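Local coordinates for genome polyprotein (Chicken sicinivirus JSY, PDB 6QWT) that probably copies the viral RNA genome as the RNA-dependent RNA polymerase (3Dpol) portion of the viral polyprotein, at residues I180-G192 with I257-Y271. Numbering follows the deposited sequence.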
loop_
_atom_site.group_PDB
_atom_site.type_symbol
_atom_site.label_atom_id
_atom_site.label_comp_id
_atom_site.label_asym_id
_atom_site.label_seq_id
_atom_site.Cartn_x
_atom_site.Cartn_y
_atom_site.Cartn_z
ATOM N N ILE A 180 -8.306 16.510 0.991
ATOM C CA ILE A 180 -9.262 15.989 1.968
ATOM C C ILE A 180 -10.668 15.910 1.374
ATOM O O ILE A 180 -11.427 14.980 1.669
ATOM C CB ILE A 180 -9.226 16.837 3.257
ATOM C CG1 ILE A 180 -10.231 16.308 4.285
ATOM C CG2 ILE A 180 -9.477 18.314 2.951
ATOM C CD1 ILE A 180 -9.949 14.890 4.744
ATOM N N HIS A 181 -11.037 16.871 0.522
ATOM C CA HIS A 181 -12.377 16.834 -0.059
ATOM C C HIS A 181 -12.511 15.720 -1.091
ATOM O O HIS A 181 -13.600 15.161 -1.254
ATOM C CB HIS A 181 -12.741 18.191 -0.673
ATOM C CG HIS A 181 -11.864 18.608 -1.814
ATOM N ND1 HIS A 181 -10.557 19.013 -1.643
ATOM C CD2 HIS A 181 -12.117 18.711 -3.142
ATOM C CE1 HIS A 181 -10.038 19.334 -2.815
ATOM N NE2 HIS A 181 -10.964 19.158 -3.742
ATOM N N ALA A 182 -11.423 15.377 -1.788
ATOM C CA ALA A 182 -11.466 14.234 -2.695
ATOM C C ALA A 182 -11.478 12.918 -1.930
ATOM O O ALA A 182 -12.055 11.929 -2.402
ATOM C CB ALA A 182 -10.280 14.273 -3.656
ATOM N N ILE A 183 -10.855 12.884 -0.752
ATOM C CA ILE A 183 -10.829 11.657 0.035
ATOM C C ILE A 183 -12.205 11.368 0.620
ATOM O O ILE A 183 -12.679 10.225 0.590
ATOM C CB ILE A 183 -9.748 11.756 1.126
ATOM C CG1 ILE A 183 -8.383 11.387 0.541
ATOM C CG2 ILE A 183 -10.082 10.861 2.311
ATOM C CD1 ILE A 183 -7.230 12.079 1.214
ATOM N N ILE A 184 -12.878 12.395 1.142
ATOM C CA ILE A 184 -14.198 12.196 1.731
ATOM C C ILE A 184 -15.214 11.817 0.659
ATOM O O ILE A 184 -16.064 10.944 0.874
ATOM C CB ILE A 184 -14.622 13.453 2.512
ATOM C CG1 ILE A 184 -13.696 13.658 3.714
ATOM C CG2 ILE A 184 -16.059 13.333 2.979
ATOM C CD1 ILE A 184 -13.915 14.966 4.437
ATOM N N ALA A 185 -15.143 12.455 -0.514
ATOM C CA ALA A 185 -16.015 12.061 -1.616
ATOM C C ALA A 185 -15.755 10.620 -2.036
ATOM O O ALA A 185 -16.693 9.873 -2.336
ATOM C CB ALA A 185 -15.829 13.007 -2.801
ATOM N N GLY A 186 -14.485 10.210 -2.054
ATOM C CA GLY A 186 -14.166 8.838 -2.411
ATOM C C GLY A 186 -14.640 7.840 -1.372
ATOM O O GLY A 186 -15.119 6.755 -1.714
ATOM N N ARG A 187 -14.509 8.187 -0.090
ATOM C CA ARG A 187 -15.037 7.329 0.963
ATOM C C ARG A 187 -16.558 7.298 0.960
ATOM O O ARG A 187 -17.149 6.357 1.498
ATOM C CB ARG A 187 -14.527 7.789 2.332
ATOM C CG ARG A 187 -13.020 7.709 2.490
ATOM C CD ARG A 187 -12.571 8.259 3.834
ATOM N NE ARG A 187 -12.009 7.208 4.676
ATOM C CZ ARG A 187 -12.538 6.808 5.827
ATOM N NH1 ARG A 187 -13.647 7.374 6.286
ATOM N NH2 ARG A 187 -11.959 5.839 6.521
ATOM N N MET A 188 -17.207 8.302 0.376
ATOM C CA MET A 188 -18.655 8.233 0.230
ATOM C C MET A 188 -19.038 7.263 -0.879
ATOM O O MET A 188 -19.830 6.339 -0.663
ATOM C CB MET A 188 -19.225 9.628 -0.039
ATOM C CG MET A 188 -19.207 10.546 1.175
ATOM S SD MET A 188 -19.658 12.245 0.770
ATOM C CE MET A 188 -21.404 12.059 0.403
ATOM N N LEU A 189 -18.457 7.441 -2.071
ATOM C CA LEU A 189 -18.838 6.632 -3.227
ATOM C C LEU A 189 -18.457 5.168 -3.042
ATOM O O LEU A 189 -19.243 4.270 -3.369
ATOM C CB LEU A 189 -18.181 7.183 -4.492
ATOM C CG LEU A 189 -18.571 8.591 -4.934
ATOM C CD1 LEU A 189 -17.677 9.048 -6.078
ATOM C CD2 LEU A 189 -20.032 8.624 -5.343
ATOM N N PHE A 190 -17.255 4.908 -2.527
ATOM C CA PHE A 190 -16.714 3.557 -2.440
ATOM C C PHE A 190 -16.667 3.022 -1.014
ATOM O O PHE A 190 -16.105 1.944 -0.790
ATOM C CB PHE A 190 -15.315 3.517 -3.060
ATOM C CG PHE A 190 -15.271 3.982 -4.486
ATOM C CD1 PHE A 190 -15.603 3.118 -5.520
ATOM C CD2 PHE A 190 -14.902 5.281 -4.796
ATOM C CE1 PHE A 190 -15.569 3.541 -6.839
ATOM C CE2 PHE A 190 -14.864 5.711 -6.111
ATOM C CZ PHE A 190 -15.197 4.841 -7.134
ATOM N N GLY A 191 -17.247 3.740 -0.048
ATOM C CA GLY A 191 -17.179 3.296 1.336
ATOM C C GLY A 191 -17.860 1.961 1.567
ATOM O O GLY A 191 -17.404 1.155 2.381
ATOM N N GLY A 192 -18.969 1.712 0.864
ATOM C CA GLY A 192 -19.600 0.405 0.941
ATOM C C GLY A 192 -18.684 -0.707 0.468
ATOM O O GLY A 192 -18.627 -1.779 1.076
ATOM N N ILE A 257 -22.497 -0.506 -7.184
ATOM C CA ILE A 257 -22.691 0.532 -6.176
ATOM C C ILE A 257 -23.976 1.293 -6.479
ATOM O O ILE A 257 -24.139 1.853 -7.569
ATOM C CB ILE A 257 -21.485 1.481 -6.121
ATOM C CG1 ILE A 257 -20.256 0.743 -5.582
ATOM C CG2 ILE A 257 -21.797 2.702 -5.264
ATOM C CD1 ILE A 257 -18.953 1.464 -5.826
ATOM N N GLN A 258 -24.887 1.322 -5.506
ATOM C CA GLN A 258 -26.163 2.016 -5.644
ATOM C C GLN A 258 -26.009 3.451 -5.155
ATOM O O GLN A 258 -25.639 3.681 -3.997
ATOM C CB GLN A 258 -27.257 1.293 -4.861
ATOM C CG GLN A 258 -27.305 -0.207 -5.104
ATOM C CD GLN A 258 -27.646 -0.548 -6.541
ATOM O OE1 GLN A 258 -28.641 -0.067 -7.083
ATOM N NE2 GLN A 258 -26.819 -1.379 -7.168
ATOM N N LEU A 259 -26.301 4.411 -6.029
ATOM C CA LEU A 259 -26.051 5.814 -5.723
ATOM C C LEU A 259 -27.305 6.479 -5.155
ATOM O O LEU A 259 -28.421 6.157 -5.573
ATOM C CB LEU A 259 -25.597 6.562 -6.971
ATOM C CG LEU A 259 -24.237 6.143 -7.534
ATOM C CD1 LEU A 259 -23.897 6.938 -8.784
ATOM C CD2 LEU A 259 -23.145 6.301 -6.486
ATOM N N PRO A 260 -27.139 7.398 -4.207
ATOM C CA PRO A 260 -28.288 8.126 -3.659
ATOM C C PRO A 260 -28.730 9.223 -4.613
ATOM O O PRO A 260 -28.006 9.548 -5.566
ATOM C CB PRO A 260 -27.736 8.702 -2.347
ATOM C CG PRO A 260 -26.294 8.912 -2.631
ATOM C CD PRO A 260 -25.873 7.810 -3.576
ATOM N N PRO A 261 -29.909 9.819 -4.397
ATOM C CA PRO A 261 -30.427 10.784 -5.385
ATOM C C PRO A 261 -29.564 12.023 -5.573
ATOM O O PRO A 261 -29.588 12.617 -6.658
ATOM C CB PRO A 261 -31.809 11.149 -4.823
ATOM C CG PRO A 261 -32.170 10.029 -3.911
ATOM C CD PRO A 261 -30.879 9.564 -3.318
ATOM N N SER A 262 -28.803 12.437 -4.561
ATOM C CA SER A 262 -28.042 13.680 -4.644
ATOM C C SER A 262 -26.754 13.556 -5.450
ATOM O O SER A 262 -26.009 14.538 -5.547
ATOM C CB SER A 262 -27.697 14.183 -3.237
ATOM O OG SER A 262 -27.232 13.122 -2.415
ATOM N N ILE A 263 -26.463 12.391 -6.020
ATOM C CA ILE A 263 -25.183 12.112 -6.658
ATOM C C ILE A 263 -25.449 11.762 -8.116
ATOM O O ILE A 263 -26.345 10.963 -8.394
ATOM C CB ILE A 263 -24.417 10.972 -5.961
ATOM C CG1 ILE A 263 -24.195 11.310 -4.480
ATOM C CG2 ILE A 263 -23.095 10.712 -6.648
ATOM C CD1 ILE A 263 -23.200 10.402 -3.766
ATOM N N PRO A 264 -24.715 12.336 -9.068
ATOM C CA PRO A 264 -24.968 12.025 -10.472
ATOM C C PRO A 264 -24.764 10.546 -10.742
ATOM O O PRO A 264 -23.958 9.878 -10.068
ATOM C CB PRO A 264 -23.937 12.883 -11.220
ATOM C CG PRO A 264 -22.936 13.300 -10.185
ATOM C CD PRO A 264 -23.699 13.388 -8.909
ATOM N N PRO A 265 -25.471 9.992 -11.731
ATOM C CA PRO A 265 -25.473 8.530 -11.904
ATOM C C PRO A 265 -24.171 7.964 -12.440
ATOM O O PRO A 265 -23.959 6.750 -12.332
ATOM C CB PRO A 265 -26.625 8.298 -12.891
ATOM C CG PRO A 265 -26.687 9.561 -13.681
ATOM C CD PRO A 265 -26.325 10.670 -12.724
ATOM N N ASP A 266 -23.297 8.787 -13.021
ATOM C CA ASP A 266 -22.009 8.323 -13.520
ATOM C C ASP A 266 -20.855 8.693 -12.592
ATOM O O ASP A 266 -19.698 8.703 -13.027
ATOM C CB ASP A 266 -21.757 8.869 -14.928
ATOM C CG ASP A 266 -21.613 10.387 -14.960
ATOM O OD1 ASP A 266 -22.239 11.076 -14.125
ATOM O OD2 ASP A 266 -20.875 10.893 -15.832
ATOM N N ALA A 267 -21.146 8.989 -11.321
ATOM C CA ALA A 267 -20.105 9.458 -10.412
ATOM C C ALA A 267 -19.037 8.400 -10.181
ATOM O O ALA A 267 -17.868 8.736 -9.959
ATOM C CB ALA A 267 -20.720 9.879 -9.079
ATOM N N VAL A 268 -19.418 7.125 -10.227
ATOM C CA VAL A 268 -18.462 6.046 -10.016
ATOM C C VAL A 268 -17.405 6.047 -11.118
ATOM O O VAL A 268 -16.197 6.095 -10.845
ATOM C CB VAL A 268 -19.207 4.704 -9.929
ATOM C CG1 VAL A 268 -19.757 4.505 -8.523
ATOM C CG2 VAL A 268 -20.358 4.705 -10.920
ATOM N N GLN A 269 -17.842 6.008 -12.380
ATOM C CA GLN A 269 -16.893 6.017 -13.490
ATOM C C GLN A 269 -16.074 7.302 -13.514
ATOM O O GLN A 269 -14.876 7.278 -13.817
ATOM C CB GLN A 269 -17.629 5.838 -14.818
ATOM C CG GLN A 269 -18.243 4.463 -15.017
ATOM C CD GLN A 269 -19.754 4.488 -14.899
ATOM O OE1 GLN A 269 -20.314 5.209 -14.066
ATOM N NE2 GLN A 269 -20.426 3.697 -15.729
ATOM N N LYS A 270 -16.704 8.436 -13.192
ATOM C CA LYS A 270 -15.992 9.709 -13.235
ATOM C C LYS A 270 -14.935 9.793 -12.140
ATOM O O LYS A 270 -13.849 10.341 -12.361
ATOM C CB LYS A 270 -16.982 10.868 -13.128
ATOM C CG LYS A 270 -17.799 11.098 -14.397
ATOM C CD LYS A 270 -17.097 12.064 -15.342
ATOM C CE LYS A 270 -17.765 12.099 -16.713
ATOM N NZ LYS A 270 -17.054 11.248 -17.712
ATOM N N TYR A 271 -15.220 9.250 -10.953
ATOM C CA TYR A 271 -14.208 9.268 -9.901
ATOM C C TYR A 271 -13.045 8.346 -10.241
ATOM O O TYR A 271 -11.885 8.677 -9.973
ATOM C CB TYR A 271 -14.814 8.883 -8.554
ATOM C CG TYR A 271 -13.895 9.201 -7.391
ATOM C CD1 TYR A 271 -14.015 10.397 -6.693
ATOM C CD2 TYR A 271 -12.892 8.316 -7.008
ATOM C CE1 TYR A 271 -13.168 10.695 -5.635
ATOM C CE2 TYR A 271 -12.043 8.606 -5.958
ATOM C CZ TYR A 271 -12.185 9.796 -5.272
ATOM O OH TYR A 271 -11.341 10.087 -4.220
#
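Tyr271 reaches out of helix 267-276 to the flank of helix 180-189, where its hydroxyl donates a hydrogen bond to a main-chain carbonyl, Tyr271 OH to Ala182 O at 2.7 Å. The donor stands above the carbonyl plane, while Gly186 N makes the ordinary helical bond to Ala182 O from the opposite face. One buried oxygen is thus gripped twice. With CG anti to the backbone N (chi1 -166°), the ring extends from its own helix towards the other. Gly186, having no side chain, lets the phenol lie against its backbone, Tyr271 OH being 3.6 Å from Gly186 CA.

The two helices, whose short segments run at 136° to each other with axes 11.0 Å apart, lie in the RNA-dependent RNA polymerase domain, a right-hand fold of fingers, palm and thumb, and probably belong to the fingers. The short, weakly bonded strand 257-258, parallel to strand 86-87, and the proline-rich loop after it lead into helix 267-276; helix 136-147 packs on Ala185 and Met188.

Apolar side chains from the strand, the loop and helix 267-276 gather round the end of helix 180-189. The branched end of Leu189 serves two neighbours: CD1 lies 3.8 Å from Tyr271 CB, whereas CD2 fits among Leu259, Ile263 and Ala267, with Ile263 CG2 at 3.9 Å. The small Ala267 lets the Leu189 CD2 methyl come close to helix 267-276.

Phe190, where helix 180-189 ends, turns the edge of its flat ring to Tyr271, Phe190 CE2 lying 3.4 Å from Tyr271 CD2. The ring planes are inclined at 58°, an oblique pairing. At the opposite corner of the phenylalanine, the CD1 methyl ending Ile257's longer branch lies 3.7 Å from Phe190 CD1, while Ile257 CG2 touches Leu189 O; the beta-branched chain thus meets ring and backbone at once.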